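Side-chain contacts in Pcza361.24 (Amycolatopsis orientalis, PDB 3G2M), which probably transfers a methyl group from S-adenosyl-L-methionine to a nitrogen of a glycopeptide antibiotic during its biosynthesis: residues P99-G104 against A129-R134; A253-V258 against I269-F274; F274-G277 against K282-V285. All coordinates share one frame; numbering follows the deposited sequence.

Contact 1: P99-G104 against A129-R134; sequences PFLDLG and ADVRDR
The last turn of helix 97-101 comes up against the short helix 129-132 with L101 and V131 nearest in register, their CA atoms 6.1 Å apart. Between the backbones, CD1 of L101 meets CG1 of V131 at 3.7 Å. The second methyl of L101, CD2, turns instead to the backbone carbonyl of R134. The polar half of the contact belongs to the guanidinium of R134, whose NH1 donates to L101 O at 2.7 Å. This bond arrives in the carbonyl plane on a lone pair, although the acceptor lies 16° out of the guanidinium plane; NH2 adds a weak bond to the same oxygen. L101 O already receives the amide of G104, the residue with positive phi that follows the helix in a Schellman motif. An arginine thus grips a helix C terminus, where carbonyls point outward and their partial negative charge probably suits a cation. Both segments belong to the S-adenosylmethionine-dependent methyltransferase fold, and each leads into one of two neighbouring parallel strands, 107-111 and 135-139, linked here by backbone hydrogen bonds between R134 and V107. A bend at chi3 of R134 (-78°) brings its guanidinium back over the turn, with G104 CA over one face and R134 CD 3.6 Å from G104 O. NH1 also reaches W105 O, so that two carbonyls fix this nitrogen.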
# COMPACT_ATOMS: atom_id res chain seq x y z
N PRO A 99 19.59 23.22 -5.10
CA PRO A 99 18.65 24.32 -4.88
C PRO A 99 18.58 24.82 -3.43
O PRO A 99 18.52 26.03 -3.21
CB PRO A 99 17.31 23.73 -5.32
CG PRO A 99 17.68 22.74 -6.36
CD PRO A 99 18.98 22.14 -5.91
N PHE A 100 18.58 23.91 -2.45
CA PHE A 100 18.57 24.30 -1.04
C PHE A 100 19.82 25.08 -0.63
O PHE A 100 19.73 26.08 0.08
CB PHE A 100 18.41 23.08 -0.11
CG PHE A 100 17.03 22.46 -0.13
CD1 PHE A 100 15.90 23.21 -0.45
CD2 PHE A 100 16.87 21.11 0.19
CE1 PHE A 100 14.63 22.62 -0.45
CE2 PHE A 100 15.61 20.51 0.19
CZ PHE A 100 14.48 21.26 -0.12
N LEU A 101 20.98 24.61 -1.08
CA LEU A 101 22.25 25.28 -0.80
C LEU A 101 22.30 26.66 -1.47
O LEU A 101 22.92 27.58 -0.94
CB LEU A 101 23.43 24.43 -1.26
CG LEU A 101 23.64 23.08 -0.56
CD1 LEU A 101 24.54 22.18 -1.39
CD2 LEU A 101 24.19 23.26 0.84
N ASP A 102 21.62 26.78 -2.61
CA ASP A 102 21.49 28.04 -3.35
C ASP A 102 20.65 29.09 -2.61
O ASP A 102 20.70 30.27 -2.95
CB ASP A 102 20.87 27.78 -4.73
CG ASP A 102 21.88 27.25 -5.73
OD1 ASP A 102 23.09 27.18 -5.40
OD2 ASP A 102 21.46 26.90 -6.86
N LEU A 103 19.89 28.64 -1.62
CA LEU A 103 19.10 29.53 -0.79
C LEU A 103 19.85 29.95 0.48
O LEU A 103 19.32 30.70 1.31
CB LEU A 103 17.76 28.88 -0.44
CG LEU A 103 16.86 28.48 -1.62
CD1 LEU A 103 15.82 27.48 -1.17
CD2 LEU A 103 16.20 29.68 -2.28
N GLY A 104 21.08 29.46 0.62
CA GLY A 104 21.93 29.81 1.76
C GLY A 104 21.92 28.81 2.91
O GLY A 104 22.68 28.96 3.87
N ALA A 129 33.46 26.78 -3.17
CA ALA A 129 33.79 26.49 -1.77
C ALA A 129 32.67 26.84 -0.77
O ALA A 129 32.44 26.09 0.17
CB ALA A 129 35.09 27.18 -1.37
N ASP A 130 31.99 27.96 -0.99
CA ASP A 130 30.90 28.40 -0.11
C ASP A 130 29.72 27.43 -0.09
O ASP A 130 29.12 27.20 0.96
CB ASP A 130 30.43 29.82 -0.48
CG ASP A 130 30.12 29.97 -1.97
OD1 ASP A 130 31.03 29.78 -2.80
OD2 ASP A 130 28.96 30.31 -2.30
N VAL A 131 29.39 26.88 -1.25
CA VAL A 131 28.32 25.89 -1.39
C VAL A 131 28.74 24.58 -0.72
O VAL A 131 28.03 24.07 0.15
CB VAL A 131 27.96 25.65 -2.88
CG1 VAL A 131 26.97 24.51 -3.03
CG2 VAL A 131 27.40 26.93 -3.50
N ARG A 132 29.91 24.07 -1.11
CA ARG A 132 30.46 22.82 -0.58
C ARG A 132 30.59 22.82 0.94
O ARG A 132 30.26 21.82 1.59
CB ARG A 132 31.81 22.52 -1.26
CG ARG A 132 32.58 21.34 -0.66
CD ARG A 132 33.77 20.92 -1.53
NE ARG A 132 34.70 22.02 -1.78
CZ ARG A 132 34.79 22.69 -2.93
NH1 ARG A 132 34.01 22.37 -3.95
NH2 ARG A 132 35.67 23.68 -3.06
N ASP A 133 31.05 23.93 1.51
CA ASP A 133 31.25 24.06 2.96
C ASP A 133 29.95 24.02 3.79
O ASP A 133 29.99 23.75 4.99
CB ASP A 133 32.04 25.33 3.30
CG ASP A 133 33.47 25.31 2.77
OD1 ASP A 133 34.00 24.21 2.47
OD2 ASP A 133 34.07 26.40 2.65
N ARG A 134 28.82 24.27 3.13
CA ARG A 134 27.51 24.28 3.81
C ARG A 134 26.75 22.95 3.70
O ARG A 134 25.70 22.77 4.33
CB ARG A 134 26.66 25.44 3.30
CG ARG A 134 27.09 26.80 3.86
CD ARG A 134 26.13 27.91 3.47
NE ARG A 134 26.34 28.36 2.09
CZ ARG A 134 25.55 28.03 1.07
NH1 ARG A 134 24.49 27.25 1.24
NH2 ARG A 134 25.83 28.50 -0.14

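Contact 2: A253-V258 against I269-F274; sequences APDQVV and IAQTPF
D255 OD1 and the side-chain amide of Q271 are the polar groups that meet here, OD1 lying 3.3 Å from the atom modelled as OE1. The pair joins the first turn of helix 254-263 to strand 267-274, an edge strand, within this chain, of the seven-stranded methyltransferase sheet. Helix and strand follow each other in the sequence, and the helix packs on the sheet: P254 lies against L190 and V285, and V257 against L188 and L190, while D255, V258 and Q271 meet near the surface. Q271 stretches out from the strand, its chain extended beyond CG (chi2 175°), an extension that carries the amide across to the helix. The carboxylate of D255 meets it nearly at a right angle, the two planes being 81° apart. V258, one turn further along the same helix, points against the oncoming Q271 and presents both methyl groups to the amide. With CG1 anti to the backbone N and CG2 anti to the carbonyl carbon (chi1 167°), the fork of the valine opens onto the end of the glutamine. Of the two valine methyls, V258 CG2 makes the closer approach, 3.6 Å from Q271 CD, and also lies 4.1 Å from Q271 CG.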
# COMPACT_ATOMS: atom_id res chain seq x y z
N ALA A 253 -1.79 8.17 -1.28
CA ALA A 253 -2.61 9.37 -1.22
C ALA A 253 -2.03 10.28 -0.13
O ALA A 253 -1.69 9.79 0.95
CB ALA A 253 -4.07 8.99 -0.89
N PRO A 254 -1.87 11.60 -0.41
CA PRO A 254 -1.40 12.52 0.63
C PRO A 254 -2.18 12.42 1.95
O PRO A 254 -1.57 12.48 3.02
CB PRO A 254 -1.60 13.91 -0.01
CG PRO A 254 -1.43 13.63 -1.48
CD PRO A 254 -2.08 12.29 -1.70
N ASP A 255 -3.50 12.24 1.88
CA ASP A 255 -4.32 12.13 3.09
C ASP A 255 -4.00 10.87 3.91
O ASP A 255 -4.15 10.88 5.14
CB ASP A 255 -5.83 12.18 2.76
CG ASP A 255 -6.30 13.59 2.35
OD1 ASP A 255 -5.63 14.59 2.69
OD2 ASP A 255 -7.34 13.69 1.67
N GLN A 256 -3.57 9.80 3.24
CA GLN A 256 -3.12 8.58 3.92
C GLN A 256 -1.84 8.82 4.75
O GLN A 256 -1.75 8.40 5.90
CB GLN A 256 -2.92 7.42 2.93
CG GLN A 256 -2.22 6.16 3.51
CD GLN A 256 -3.07 5.43 4.56
OE1 GLN A 256 -4.30 5.49 4.52
NE2 GLN A 256 -2.42 4.74 5.48
N VAL A 257 -0.86 9.48 4.15
CA VAL A 257 0.38 9.85 4.86
C VAL A 257 0.06 10.79 6.03
O VAL A 257 0.63 10.64 7.12
CB VAL A 257 1.44 10.48 3.93
CG1 VAL A 257 2.68 10.97 4.72
CG2 VAL A 257 1.86 9.49 2.84
N VAL A 258 -0.84 11.74 5.82
CA VAL A 258 -1.32 12.60 6.91
C VAL A 258 -1.89 11.76 8.08
O VAL A 258 -1.51 11.97 9.23
CB VAL A 258 -2.34 13.67 6.43
CG1 VAL A 258 -3.05 14.32 7.62
CG2 VAL A 258 -1.63 14.74 5.60
N ILE A 269 -0.12 20.42 10.53
CA ILE A 269 -0.60 21.79 10.72
C ILE A 269 -0.92 22.54 9.42
O ILE A 269 -1.51 23.63 9.45
CB ILE A 269 0.36 22.63 11.61
CG1 ILE A 269 1.78 22.64 11.02
CG2 ILE A 269 0.35 22.09 13.04
CD1 ILE A 269 2.75 23.59 11.73
N ALA A 270 -0.50 21.98 8.28
CA ALA A 270 -0.85 22.54 6.97
C ALA A 270 -0.59 21.53 5.86
O ALA A 270 0.35 20.74 5.94
CB ALA A 270 -0.08 23.83 6.70
N GLN A 271 -1.45 21.55 4.84
CA GLN A 271 -1.29 20.75 3.62
C GLN A 271 -1.59 21.68 2.46
O GLN A 271 -2.72 22.17 2.32
CB GLN A 271 -2.28 19.59 3.55
CG GLN A 271 -2.36 18.68 4.75
CD GLN A 271 -3.46 17.63 4.59
OE1 GLN A 271 -3.65 17.06 3.51
NE2 GLN A 271 -4.20 17.39 5.65
N THR A 272 -0.59 21.93 1.62
CA THR A 272 -0.73 22.88 0.52
C THR A 272 -0.49 22.20 -0.83
O THR A 272 0.64 21.83 -1.15
CB THR A 272 0.23 24.08 0.67
OG1 THR A 272 0.12 24.61 2.00
CG2 THR A 272 -0.12 25.17 -0.34
N PRO A 273 -1.57 22.03 -1.62
CA PRO A 273 -1.39 21.51 -2.98
C PRO A 273 -0.63 22.49 -3.88
O PRO A 273 -0.76 23.70 -3.72
CB PRO A 273 -2.83 21.30 -3.47
CG PRO A 273 -3.65 22.21 -2.64
CD PRO A 273 -2.98 22.29 -1.31
N PHE A 274 0.18 21.94 -4.78
CA PHE A 274 0.96 22.75 -5.73
C PHE A 274 1.32 21.93 -6.96
O PHE A 274 1.23 20.70 -6.94
CB PHE A 274 2.21 23.33 -5.06
CG PHE A 274 3.26 22.30 -4.70
CD1 PHE A 274 4.33 22.05 -5.56
CD2 PHE A 274 3.20 21.60 -3.50
CE1 PHE A 274 5.31 21.12 -5.23
CE2 PHE A 274 4.17 20.66 -3.17
CZ PHE A 274 5.23 20.42 -4.03

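Contact 3: F274-G277 against K282-V285; sequences FASG and KDMV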
# COMPACT_ATOMS: atom_id res chain seq x y z
N PHE A 274 0.18 21.94 -4.78
CA PHE A 274 0.96 22.75 -5.73
C PHE A 274 1.32 21.93 -6.96
O PHE A 274 1.23 20.70 -6.94
CB PHE A 274 2.21 23.33 -5.06
CG PHE A 274 3.26 22.30 -4.70
CD1 PHE A 274 4.33 22.05 -5.56
CD2 PHE A 274 3.20 21.60 -3.50
CE1 PHE A 274 5.31 21.12 -5.23
CE2 PHE A 274 4.17 20.66 -3.17
CZ PHE A 274 5.23 20.42 -4.03
N ALA A 275 1.71 22.62 -8.03
CA ALA A 275 2.12 21.97 -9.27
C ALA A 275 3.63 21.75 -9.27
O ALA A 275 4.40 22.69 -9.06
CB ALA A 275 1.69 22.80 -10.48
N SER A 276 4.03 20.51 -9.52
CA SER A 276 5.45 20.15 -9.53
C SER A 276 6.22 20.76 -10.71
O SER A 276 7.44 20.96 -10.62
CB SER A 276 5.61 18.63 -9.51
OG SER A 276 4.95 18.03 -10.61
N GLY A 277 5.52 21.06 -11.80
CA GLY A 277 6.14 21.70 -12.95
C GLY A 277 6.04 23.22 -12.94
O GLY A 277 6.28 23.88 -13.95
N LYS A 282 -2.25 21.12 -10.13
CA LYS A 282 -1.60 20.87 -8.85
C LYS A 282 -1.56 19.35 -8.64
O LYS A 282 -2.61 18.71 -8.52
CB LYS A 282 -2.32 21.61 -7.72
CG LYS A 282 -2.20 23.13 -7.83
CD LYS A 282 -2.94 23.85 -6.71
CE LYS A 282 -2.42 25.27 -6.51
NZ LYS A 282 -2.84 26.20 -7.59
N ASP A 283 -0.36 18.79 -8.65
CA ASP A 283 -0.17 17.33 -8.62
C ASP A 283 0.67 16.87 -7.42
O ASP A 283 1.20 15.76 -7.42
CB ASP A 283 0.45 16.85 -9.93
CG ASP A 283 1.82 17.45 -10.20
OD1 ASP A 283 2.23 18.37 -9.47
OD2 ASP A 283 2.48 17.00 -11.15
N MSE A 284 0.77 17.73 -6.42
CA MSE A 284 1.61 17.48 -5.26
C MSE A 284 1.10 18.28 -4.08
O MSE A 284 0.48 19.33 -4.25
CB MSE A 284 3.05 17.89 -5.58
CG MSE A 284 4.09 17.26 -4.71
SE MSE A 284 5.79 17.36 -5.66
CE MSE A 284 5.59 15.76 -6.77
N VAL A 285 1.37 17.78 -2.88
CA VAL A 285 0.96 18.42 -1.63
C VAL A 285 2.20 18.64 -0.74
O VAL A 285 3.00 17.72 -0.54
CB VAL A 285 -0.12 17.57 -0.88
CG1 VAL A 285 -0.52 18.22 0.44
CG2 VAL A 285 -1.35 17.39 -1.75
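Two oxygens of one carboxylate hold S276: D283 OD1 accepts from S276 N at 2.8 Å, and D283 OD2 from S276 OG at 2.7 Å. Each oxygen uses its syn lone pair, the backbone bond is fairly straight (161°), and together they fix the carboxylate's rotation. D283 reaches the serine with CG between its own backbone N and carbonyl carbon (chi1 61°). Next to this clasp F274 N donates to M284 O at 2.7 Å, while F274 O receives weak bonds from the amides of D283 and M284. F274 and M284 form the antiparallel, hydrogen-bonded pair from which the connection between strands 267-274 and 284-290 departs, a β-hairpin at the edge of the methyltransferase sheet. Their side chains share one face of that sheet. The M284 side chain lies about 6 Å from that of S157, which binds S-adenosyl-L-methionine, placing the hairpin near the cofactor site. CB of M284, a selenomethionine, lies over one face of the phenyl ring in a CH-π contact, 3.9 Å from the centroid. Farther out, its selenium stands obliquely to the ring, 54° off the normal, a Met-aromatic contact through selenium. M284 CE ends 4.0 Å from S276 CB.

Overall arrangement
From the N terminus, contact 1 comes first: it closes a loop of 24 intervening residues that holds strand 107-111 and helix 114-125, and ties two helix ends together near the 135-139 edge of the seven-stranded sheet. It is complete before contact 2 opens, and their centres lie about 29 Å apart. Contact 2 closes the short link from helix 254-263 into strand 267-274, and contact 3 begins where it ends, with F274 common to both, closing the hairpin to strand 284-290. None nests in or crosses another, but contacts 2 and 3 touch, P254 and Q271 packing on V285. Contact 1 stays apart from both, nearest atoms about 10 Å away, toward the sheet's other edge.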